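Local coordinates for protein flavocytochrome C3 fumarate reductase (Shewanella frigidimarina, PDB 1QO8) that catalyses the essentially one-way reduction of fumarate to succinate, using one FAD and four covalently attached c-type hemes per subunit, at residues D27-E32 / G291-Y296; K152-G157 / R268-V273; P118-Q123 / N146-D151. All coordinates share one frame; numbering follows the deposited sequence.

Interaction 1 (D27-E32 / G291-Y296); sequences DSETHE and GKHTGY. With HEM (protoporphyrin IX containing Fe), chain F.
D27 meets the loop K292-T294 with both oxygens of its carboxylate, the tightly packed half of the contact. D27 OD1 serves two successive backbone amides: H293 N at 2.7 Å from OD1, arriving nearly along the C-O axis, and T294 N at 2.9 Å from OD1, on the syn side and slightly out of the carboxylate plane. D27 OD2 turns its syn lone pair to T294 OG1, 2.7 Å away. With CG beside its own backbone N (chi1 -70°), D27 sends its acid into the loop, while the methyl CG2 of T294 presses close to both oxygens; T294 is exposed, although D27, which it grips, is buried. Replacing D27 with an alanine is likely to leave the two amides and the threonine hydroxyl without their common acceptor, and the loop freer to shift.

The other half, toward the heme, is looser, with K292 and H293 partly exposed. K292 stretches out extended, laying CG 3.7 Å above the centre of the H293 ring before NZ reaches E29 OE2 in a salt bridge; the place of that oxygen is uncertain. E29 OE1 is held separately by T66. The H293 ring turns its edge to E29 and to a heme propionate, though the closeness at both ends of the ring is doubtful, and its ND1 is taken by T26 O. Two mutual bonds between G291 and G295 close the three-residue loop, so the whole is a beta-hairpin turn from the flavoprotein part docked on the cytochrome part, at the heme pocket to which E29 and H293 belong.

Interaction 2 (K152-G157 / R268-V273); sequences KAPFSG and RLNSRV. With FAD (flavin-adenine dinucleotide), chain G.
L269, N270 and R272 pack against the loop K152-S156 in a mixed contact, one backbone bond supplemented by waters and apolar touches, where the chain leaves strand 147-150 beside the adenine of FAD. The bond runs from N270 N to A153 O at 3.2 Å; it is straight at hydrogen (170°) although the donor stands well above the carbonyl plane. Around it the N270 amide works through water: one molecule bridges OD1 to K152 O, another links ND2 to P154 O, and ND2 has its main partner in D27 O. The carbonyl oxygen N270 OD1 also lies 3.2 Å from P154 CA. The two methyls of L269 spread over the loop backbone, CD1 near P154 O and CD2 3.8 Å from F155 C.

At the cofactor end, K152 CB touches R272 CB at 3.5 Å. Beyond that point the lysine chain, extended past CG, runs across the adenine, with K152 CD 3.7 Å from FAD C5A. The two cations then share D339, which takes K152 NZ on one oxygen and R272 NH2 on the other; R272 also bridges to D102. V273 reads the adenine edge in both directions: V273 N donates to FAD N1A at 3.0 Å, and FAD N6A donates to V273 O at 2.8 Å. Backbone recognition of this kind belongs to the adenine pocket of the Rossmann-type FAD-binding domain.

Interaction 3 (P118-Q123 / N146-D151); sequences PSETTQ and NVILVD. With FAD (flavin-adenine dinucleotide), chain G.
Q123 and N146 bring their side-chain amides together obliquely, the planes 35° apart, without a bond between the two groups: N146 ND2 stays 3.8 Å from Q123 OE1. That oxygen is used instead by the backbone N146 N, 3.1 Å from Q123 OE1 and tilted out of the amide carbonyl plane. The return link, Q123 N to N146 O, is long and weak. The Q123 chain is extended beyond CG, with CG beside the backbone N, which lets the amide reach alongside the start of the other segment. The third flat group, the E120 carboxylate, sets OE1 3.5 Å from I148 CD1, while OE2 forms a salt bridge with R268.

Between these polar ends lies a largely apolar patch. T122 CG2 rests on I148 CG1 at 3.5 Å and on the backbone of V147 and I148. T122 OG1 almost eclipses its backbone N (chi1 -9°), a strained torsion, and lies 3.4 Å from I148 CD1; this buried hydroxyl has no hydrogen-bonding partner in the model.

Strand 147-150 follows strand 124-127 and helix 131-143 in the beta-alpha-beta unit of a Rossmann-type fold. Strand 120-122, only weakly bonded, is outermost within this chain in a second, mixed sheet; its axis stands at 107° to that of strand 147-150 and passes 7.5 Å from it at closest.

Just past the strand, D151 receives both ribose hydroxyls of FAD: O2B at 3.0 Å from OD1 and O3B at 2.6 Å from OD2. A153 N and A129 N bond to OD1 and OD2 respectively, and so hold the carboxylate in place against the ribose.

Overall arrangement
From the N terminus, residues 27-32 in the cytochrome part wait longest for their partner, 291-296. Within that wide loop interaction 3 opens and closes first, across the 22 residues that carry strand 124-127 and helix 131-143. Interaction 2 follows in series, spanning 110 residues, just under half of them helical, and only then does interaction 1 close; nothing crosses. The contacts also meet in space. S28 OG bonds to L269 N, joining interactions 1 and 2, and R268 N bonds to L149 O, joining interactions 2 and 3, each junction with a further bond beside it. Together they link the heme part, the parallel sheet carrying the FAD and the neighbouring mixed sheet.

Interaction 1 (D27-E32 / G291-Y296)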
# COMPACT_ATOMS: atom_id res chain seq x y z
N ASP A 27 10.25 33.60 5.17
CA ASP A 27 10.13 32.19 5.60
C ASP A 27 11.45 31.63 6.12
O ASP A 27 11.41 31.09 7.22
CB ASP A 27 9.52 31.36 4.45
CG ASP A 27 8.05 31.81 4.34
OD1 ASP A 27 7.35 32.13 5.31
OD2 ASP A 27 7.59 31.75 3.20
N SER A 28 12.55 31.90 5.42
CA SER A 28 13.84 31.45 5.80
C SER A 28 14.42 32.32 6.92
O SER A 28 15.55 31.95 7.32
CB SER A 28 14.86 31.33 4.70
OG SER A 28 14.40 30.75 3.52
N GLU A 29 13.78 33.35 7.46
CA GLU A 29 14.38 34.20 8.50
C GLU A 29 15.78 34.70 8.25
O GLU A 29 16.68 34.85 9.10
CB GLU A 29 14.22 33.53 9.87
CG GLU A 29 12.75 33.07 10.09
CD GLU A 29 12.52 32.29 11.35
OE1 GLU A 29 13.48 31.93 12.11
OE2 GLU A 29 11.37 31.98 11.76
N THR A 30 16.08 35.00 6.99
CA THR A 30 17.41 35.28 6.49
C THR A 30 18.02 36.49 7.16
O THR A 30 18.98 36.48 7.94
CB THR A 30 17.28 35.49 4.95
OG1 THR A 30 16.64 34.29 4.47
CG2 THR A 30 18.62 35.63 4.26
N HIS A 31 17.28 37.60 6.98
CA HIS A 31 17.69 38.89 7.56
C HIS A 31 17.93 38.73 9.01
O HIS A 31 18.95 39.20 9.51
CB HIS A 31 16.56 39.98 7.35
CG HIS A 31 17.06 41.33 7.80
ND1 HIS A 31 17.91 42.05 6.99
CD2 HIS A 31 16.91 42.03 8.95
CE1 HIS A 31 18.23 43.17 7.63
NE2 HIS A 31 17.63 43.20 8.83
N GLU A 32 17.04 38.16 9.83
CA GLU A 32 17.22 38.09 11.27
C GLU A 32 18.52 37.33 11.64
O GLU A 32 19.29 37.74 12.56
CB GLU A 32 15.98 37.47 11.89
CG GLU A 32 14.69 38.26 11.73
CD GLU A 32 14.05 38.28 10.39
OE1 GLU A 32 14.43 37.56 9.43
OE2 GLU A 32 13.13 39.13 10.26
N GLY A 291 4.42 28.54 3.90
CA GLY A 291 5.60 29.17 4.44
C GLY A 291 5.22 29.59 5.84
O GLY A 291 4.08 30.05 6.06
N LYS A 292 6.21 29.45 6.75
CA LYS A 292 5.92 29.77 8.15
C LYS A 292 5.43 31.21 8.32
O LYS A 292 4.70 31.46 9.28
CB LYS A 292 7.27 29.61 8.88
CG LYS A 292 7.29 30.10 10.34
CD LYS A 292 8.66 29.76 10.96
CE LYS A 292 8.67 30.07 12.48
NZ LYS A 292 10.14 29.90 12.88
N HIS A 293 6.05 32.14 7.63
CA HIS A 293 5.71 33.57 7.91
C HIS A 293 4.71 34.07 6.87
O HIS A 293 3.76 34.76 7.10
CB HIS A 293 7.02 34.42 7.84
CG HIS A 293 7.76 34.04 9.12
ND1 HIS A 293 9.01 33.46 9.19
CD2 HIS A 293 7.34 34.14 10.38
CE1 HIS A 293 9.31 33.26 10.46
NE2 HIS A 293 8.29 33.64 11.20
N THR A 294 4.94 33.62 5.64
CA THR A 294 4.17 34.19 4.53
C THR A 294 2.85 33.46 4.34
O THR A 294 1.95 34.03 3.77
CB THR A 294 5.03 34.09 3.27
OG1 THR A 294 5.11 32.79 2.79
CG2 THR A 294 6.42 34.61 3.56
N GLY A 295 2.70 32.24 4.85
CA GLY A 295 1.42 31.55 4.72
C GLY A 295 1.43 30.76 3.43
O GLY A 295 2.49 30.41 2.87
N TYR A 296 0.24 30.55 2.88
CA TYR A 296 0.05 29.68 1.74
C TYR A 296 0.14 30.46 0.47
O TYR A 296 -0.50 31.52 0.36
CB TYR A 296 -1.29 28.96 1.77
CG TYR A 296 -1.44 27.95 2.90
CD1 TYR A 296 -1.70 28.35 4.20
CD2 TYR A 296 -1.29 26.60 2.64
CE1 TYR A 296 -1.83 27.39 5.18
CE2 TYR A 296 -1.44 25.64 3.62
CZ TYR A 296 -1.68 26.04 4.88
OH TYR A 296 -1.83 25.12 5.88
CHA HEM F . 9.19 36.96 14.31
CHB HEM F . 7.66 41.32 15.92
CHC HEM F . 11.97 42.27 17.91
CHD HEM F . 13.49 37.93 16.36
C1A HEM F . 8.44 38.11 14.56
C2A HEM F . 7.12 38.32 14.00
C3A HEM F . 6.72 39.49 14.48
C4A HEM F . 7.74 40.05 15.32
CMA HEM F . 5.39 40.23 14.26
CAA HEM F . 6.36 37.35 13.06
CBA HEM F . 5.68 36.07 13.46
CGA HEM F . 4.71 35.29 12.61
O1A HEM F . 3.67 34.86 13.27
O2A HEM F . 4.87 35.02 11.38
C1B HEM F . 8.64 41.90 16.69
C2B HEM F . 8.51 43.08 17.53
C3B HEM F . 9.68 43.32 18.13
C4B HEM F . 10.61 42.33 17.61
CMB HEM F . 7.17 43.83 17.74
CAB HEM F . 10.04 44.36 19.19
CBB HEM F . 9.36 44.84 20.26
C1C HEM F . 12.78 41.19 17.60
C2C HEM F . 14.19 41.06 17.92
C3C HEM F . 14.57 39.88 17.54
C4C HEM F . 13.47 39.20 16.92
CMC HEM F . 15.02 42.17 18.63
CAC HEM F . 15.92 39.11 17.73
CBC HEM F . 16.57 39.17 18.92
C1D HEM F . 12.48 37.26 15.70
C2D HEM F . 12.54 35.94 15.11
C3D HEM F . 11.35 35.69 14.58
C4D HEM F . 10.49 36.86 14.78
CMD HEM F . 13.82 35.06 15.18
CAD HEM F . 10.78 34.42 13.89
CBD HEM F . 9.93 33.66 14.96
CGD HEM F . 10.59 33.46 16.31
O1D HEM F . 11.78 33.03 16.28
O2D HEM F . 9.99 33.71 17.38
NA HEM F . 8.84 39.21 15.30
NB HEM F . 9.93 41.47 16.78
NC HEM F . 12.37 40.04 16.94
ND HEM F . 11.24 37.78 15.48
FE HEM F . 10.61 39.59 16.20

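Interaction 2 (K152-G157 / R268-V273)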
# COMPACT_ATOMS: atom_id res chain seq x y z
N LYS A 152 10.87 22.10 4.17
CA LYS A 152 9.97 22.52 5.24
C LYS A 152 10.66 22.68 6.58
O LYS A 152 9.97 23.10 7.54
CB LYS A 152 8.81 21.51 5.38
CG LYS A 152 9.39 20.12 5.89
CD LYS A 152 8.23 19.12 6.04
CE LYS A 152 8.81 17.62 6.22
NZ LYS A 152 7.60 16.90 6.81
N ALA A 153 11.89 22.17 6.68
CA ALA A 153 12.53 22.13 8.01
C ALA A 153 13.30 23.45 8.26
O ALA A 153 13.58 24.20 7.31
CB ALA A 153 13.55 20.98 8.00
N PRO A 154 13.76 23.62 9.48
CA PRO A 154 14.53 24.75 9.96
C PRO A 154 15.88 24.96 9.26
O PRO A 154 16.51 25.98 9.15
CB PRO A 154 14.76 24.44 11.43
CG PRO A 154 13.86 23.33 11.82
CD PRO A 154 13.11 22.85 10.61
N PHE A 155 16.42 23.84 8.75
CA PHE A 155 17.76 23.83 8.21
C PHE A 155 17.61 22.72 7.20
O PHE A 155 16.82 21.81 7.27
CB PHE A 155 18.98 23.52 9.04
CG PHE A 155 18.79 22.49 10.11
CD1 PHE A 155 18.23 22.86 11.33
CD2 PHE A 155 19.11 21.17 9.88
CE1 PHE A 155 18.06 21.97 12.36
CE2 PHE A 155 18.92 20.24 10.92
CZ PHE A 155 18.43 20.65 12.13
N SER A 156 18.48 22.71 6.23
CA SER A 156 18.42 21.62 5.32
C SER A 156 19.32 20.39 5.67
O SER A 156 20.12 20.43 6.61
CB SER A 156 18.88 22.08 3.98
OG SER A 156 20.25 22.43 4.11
N GLY A 157 19.04 19.33 4.90
CA GLY A 157 19.78 18.08 5.06
C GLY A 157 19.00 16.79 5.35
O GLY A 157 19.53 15.73 4.96
N ARG A 268 14.89 27.79 0.19
CA ARG A 268 13.88 28.45 1.01
C ARG A 268 13.50 27.52 2.14
O ARG A 268 12.80 26.55 1.88
CB ARG A 268 12.67 28.75 0.14
CG ARG A 268 11.75 29.91 0.19
CD ARG A 268 10.83 30.06 -1.07
NE ARG A 268 11.49 30.79 -2.15
CZ ARG A 268 10.76 31.47 -3.08
NH1 ARG A 268 9.42 31.41 -3.02
NH2 ARG A 268 11.32 32.19 -4.05
N LEU A 269 13.74 27.87 3.37
CA LEU A 269 13.54 27.10 4.57
C LEU A 269 12.16 27.39 5.10
O LEU A 269 11.44 28.31 4.69
CB LEU A 269 14.68 27.49 5.53
CG LEU A 269 16.11 27.05 5.07
CD1 LEU A 269 17.20 27.70 5.90
CD2 LEU A 269 16.18 25.55 5.05
N ASN A 270 11.75 26.57 6.06
CA ASN A 270 10.44 26.61 6.74
C ASN A 270 9.33 26.85 5.69
O ASN A 270 8.36 27.56 5.96
CB ASN A 270 10.45 27.64 7.83
CG ASN A 270 11.71 27.64 8.66
OD1 ASN A 270 12.00 26.69 9.43
ND2 ASN A 270 12.50 28.75 8.61
N SER A 271 9.40 26.13 4.58
CA SER A 271 8.47 26.17 3.46
C SER A 271 8.05 24.73 3.10
O SER A 271 8.77 24.00 2.41
CB SER A 271 9.26 26.74 2.25
OG SER A 271 9.64 28.05 2.71
N ARG A 272 6.90 24.34 3.62
CA ARG A 272 6.33 23.04 3.35
C ARG A 272 5.37 23.02 2.15
O ARG A 272 4.32 23.72 2.08
CB ARG A 272 5.57 22.56 4.60
CG ARG A 272 4.99 21.17 4.35
CD ARG A 272 4.37 20.75 5.69
NE ARG A 272 4.18 19.32 5.66
CZ ARG A 272 3.40 18.67 6.52
NH1 ARG A 272 2.77 19.31 7.49
NH2 ARG A 272 3.28 17.35 6.38
N VAL A 273 5.76 22.15 1.22
CA VAL A 273 4.92 21.93 0.06
C VAL A 273 3.76 21.01 0.53
O VAL A 273 4.04 20.02 1.23
CB VAL A 273 5.67 21.27 -1.10
CG1 VAL A 273 4.62 20.83 -2.16
CG2 VAL A 273 6.69 22.21 -1.73
PA FAD G . 16.28 13.24 2.89
O1A FAD G . 17.76 13.41 3.09
O2A FAD G . 15.48 12.88 3.92
O5B FAD G . 15.82 14.74 2.75
C5B FAD G . 14.45 15.13 2.34
C4B FAD G . 14.31 16.72 2.53
O4B FAD G . 12.89 16.99 2.09
C3B FAD G . 14.28 17.10 4.05
O3B FAD G . 15.22 17.95 4.54
C2B FAD G . 12.76 17.30 4.39
O2B FAD G . 12.49 18.28 5.43
C1B FAD G . 12.31 17.90 3.11
N9A FAD G . 10.87 17.74 2.88
C8A FAD G . 10.06 16.68 3.20
N7A FAD G . 8.80 16.92 2.95
C5A FAD G . 8.76 18.22 2.44
C6A FAD G . 7.66 19.10 2.05
N6A FAD G . 6.40 18.76 2.09
N1A FAD G . 8.06 20.31 1.57
C2A FAD G . 9.36 20.74 1.60
N3A FAD G . 10.43 20.00 1.95
C4A FAD G . 10.04 18.77 2.38
N1 FAD G . 22.04 5.08 3.34
C2 FAD G . 23.16 4.81 2.73
O2 FAD G . 23.31 4.44 1.61
N3 FAD G . 24.44 4.93 3.37
C4 FAD G . 24.40 5.37 4.69
O4 FAD G . 25.43 5.44 5.30
C4X FAD G . 23.13 5.60 5.36
N5 FAD G . 23.11 5.96 6.66
C5X FAD G . 21.95 6.26 7.28
C6 FAD G . 22.00 6.65 8.63
C7 FAD G . 20.84 6.96 9.28
C7M FAD G . 20.81 7.39 10.72
C8 FAD G . 19.60 6.93 8.54
C8M FAD G . 18.33 7.35 9.23
C9 FAD G . 19.55 6.58 7.22
C9A FAD G . 20.70 6.24 6.55
N10 FAD G . 20.76 5.84 5.20
C10 FAD G . 21.92 5.52 4.60
C1' FAD G . 19.62 6.14 4.28
C2' FAD G . 19.95 7.41 3.42
O2' FAD G . 20.60 8.26 4.42
C3' FAD G . 18.59 8.09 3.16
O3' FAD G . 17.71 7.21 2.44
C4' FAD G . 18.83 9.14 2.02
O4' FAD G . 19.69 10.14 2.66
C5' FAD G . 17.44 9.82 1.77
O5' FAD G . 17.82 11.10 0.96
P FAD G . 16.76 12.04 0.35
O1P FAD G . 17.56 13.10 -0.37
O2P FAD G . 15.92 11.17 -0.35
O3P FAD G . 15.99 12.47 1.50
O HOH W 1 10.53 24.44 9.98
O HOH W 2 15.31 28.34 10.01

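Interaction 3 (P118-Q123 / N146-D151)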
# COMPACT_ATOMS: atom_id res chain seq x y z
N PRO A 118 -0.48 31.37 -9.59
CA PRO A 118 0.88 31.54 -9.11
C PRO A 118 1.24 32.93 -8.65
O PRO A 118 1.06 33.97 -9.31
CB PRO A 118 1.78 31.16 -10.28
CG PRO A 118 0.89 30.82 -11.43
CD PRO A 118 -0.54 30.80 -10.96
N SER A 119 1.85 33.06 -7.49
CA SER A 119 2.43 34.23 -6.89
C SER A 119 3.83 34.57 -7.42
O SER A 119 4.34 35.68 -7.29
CB SER A 119 2.65 34.03 -5.39
OG SER A 119 1.49 34.41 -4.69
N GLU A 120 4.46 33.59 -8.03
CA GLU A 120 5.80 33.70 -8.59
C GLU A 120 5.98 32.49 -9.50
O GLU A 120 5.15 31.60 -9.34
CB GLU A 120 6.89 33.75 -7.53
CG GLU A 120 7.13 32.52 -6.70
CD GLU A 120 8.15 32.75 -5.58
OE1 GLU A 120 9.31 32.82 -6.04
OE2 GLU A 120 7.80 32.93 -4.38
N THR A 121 6.95 32.44 -10.38
CA THR A 121 7.00 31.28 -11.30
C THR A 121 8.48 30.96 -11.45
O THR A 121 9.27 31.92 -11.25
CB THR A 121 6.36 31.66 -12.64
OG1 THR A 121 4.92 31.76 -12.54
CG2 THR A 121 6.62 30.65 -13.73
N THR A 122 8.86 29.72 -11.69
CA THR A 122 10.25 29.34 -11.88
C THR A 122 10.26 28.33 -13.04
O THR A 122 9.15 27.99 -13.34
CB THR A 122 10.89 28.32 -10.88
OG1 THR A 122 10.04 28.07 -9.80
CG2 THR A 122 12.28 28.81 -10.56
N GLN A 123 11.38 27.78 -13.48
CA GLN A 123 11.29 26.61 -14.35
C GLN A 123 11.23 25.28 -13.59
O GLN A 123 10.44 24.36 -13.93
CB GLN A 123 12.55 26.76 -15.25
CG GLN A 123 12.30 28.04 -16.08
CD GLN A 123 13.33 28.24 -17.15
OE1 GLN A 123 14.51 27.90 -16.99
NE2 GLN A 123 12.79 28.78 -18.24
N ASN A 146 16.20 27.99 -14.44
CA ASN A 146 16.03 28.60 -13.12
C ASN A 146 15.38 27.61 -12.16
O ASN A 146 14.53 26.78 -12.55
CB ASN A 146 15.14 29.85 -13.28
CG ASN A 146 15.73 30.87 -14.24
OD1 ASN A 146 16.88 31.31 -14.16
ND2 ASN A 146 14.95 31.28 -15.21
N VAL A 147 15.70 27.71 -10.88
CA VAL A 147 15.36 26.70 -9.88
C VAL A 147 14.93 27.38 -8.59
O VAL A 147 15.59 28.31 -8.15
CB VAL A 147 16.58 25.81 -9.56
CG1 VAL A 147 16.41 24.90 -8.34
CG2 VAL A 147 16.92 24.93 -10.75
N ILE A 148 13.86 26.91 -7.97
CA ILE A 148 13.61 27.24 -6.57
C ILE A 148 13.83 25.93 -5.78
O ILE A 148 13.43 24.92 -6.33
CB ILE A 148 12.20 27.82 -6.36
CG1 ILE A 148 12.15 29.23 -7.06
CG2 ILE A 148 11.81 27.94 -4.90
CD1 ILE A 148 10.75 29.81 -6.99
N LEU A 149 14.46 26.00 -4.61
CA LEU A 149 14.73 24.78 -3.84
C LEU A 149 13.96 25.03 -2.56
O LEU A 149 14.37 26.09 -2.01
CB LEU A 149 16.21 24.57 -3.50
CG LEU A 149 16.58 23.49 -2.47
CD1 LEU A 149 15.93 22.14 -2.84
CD2 LEU A 149 18.11 23.29 -2.41
N VAL A 150 13.03 24.22 -2.12
CA VAL A 150 12.34 24.52 -0.86
C VAL A 150 12.51 23.40 0.18
O VAL A 150 12.58 22.22 -0.18
CB VAL A 150 10.83 24.75 -1.03
CG1 VAL A 150 10.51 25.92 -1.99
CG2 VAL A 150 10.12 23.53 -1.64
N ASP A 151 12.52 23.76 1.50
CA ASP A 151 12.57 22.64 2.45
C ASP A 151 11.66 23.02 3.59
O ASP A 151 11.77 24.16 4.01
CB ASP A 151 14.00 22.37 2.97
CG ASP A 151 14.05 21.06 3.76
OD1 ASP A 151 13.54 20.99 4.87
OD2 ASP A 151 14.66 20.11 3.19
PA FAD G . 16.28 13.24 2.89
O1A FAD G . 17.76 13.41 3.09
O2A FAD G . 15.48 12.88 3.92
O5B FAD G . 15.82 14.74 2.75
C5B FAD G . 14.45 15.13 2.34
C4B FAD G . 14.31 16.72 2.53
O4B FAD G . 12.89 16.99 2.09
C3B FAD G . 14.28 17.10 4.05
O3B FAD G . 15.22 17.95 4.54
C2B FAD G . 12.76 17.30 4.39
O2B FAD G . 12.49 18.28 5.43
C1B FAD G . 12.31 17.90 3.11
N9A FAD G . 10.87 17.74 2.88
C8A FAD G . 10.06 16.68 3.20
N7A FAD G . 8.80 16.92 2.95
C5A FAD G . 8.76 18.22 2.44
C6A FAD G . 7.66 19.10 2.05
N6A FAD G . 6.40 18.76 2.09
N1A FAD G . 8.06 20.31 1.57
C2A FAD G . 9.36 20.74 1.60
N3A FAD G . 10.43 20.00 1.95
C4A FAD G . 10.04 18.77 2.38
N1 FAD G . 22.04 5.08 3.34
C2 FAD G . 23.16 4.81 2.73
O2 FAD G . 23.31 4.44 1.61
N3 FAD G . 24.44 4.93 3.37
C4 FAD G . 24.40 5.37 4.69
O4 FAD G . 25.43 5.44 5.30
C4X FAD G . 23.13 5.60 5.36
N5 FAD G . 23.11 5.96 6.66
C5X FAD G . 21.95 6.26 7.28
C6 FAD G . 22.00 6.65 8.63
C7 FAD G . 20.84 6.96 9.28
C7M FAD G . 20.81 7.39 10.72
C8 FAD G . 19.60 6.93 8.54
C8M FAD G . 18.33 7.35 9.23
C9 FAD G . 19.55 6.58 7.22
C9A FAD G . 20.70 6.24 6.55
N10 FAD G . 20.76 5.84 5.20
C10 FAD G . 21.92 5.52 4.60
C1' FAD G . 19.62 6.14 4.28
C2' FAD G . 19.95 7.41 3.42
O2' FAD G . 20.60 8.26 4.42
C3' FAD G . 18.59 8.09 3.16
O3' FAD G . 17.71 7.21 2.44
C4' FAD G . 18.83 9.14 2.02
O4' FAD G . 19.69 10.14 2.66
C5' FAD G . 17.44 9.82 1.77
O5' FAD G . 17.82 11.10 0.96
P FAD G . 16.76 12.04 0.35
O1P FAD G . 17.56 13.10 -0.37
O2P FAD G . 15.92 11.17 -0.35
O3P FAD G . 15.99 12.47 1.50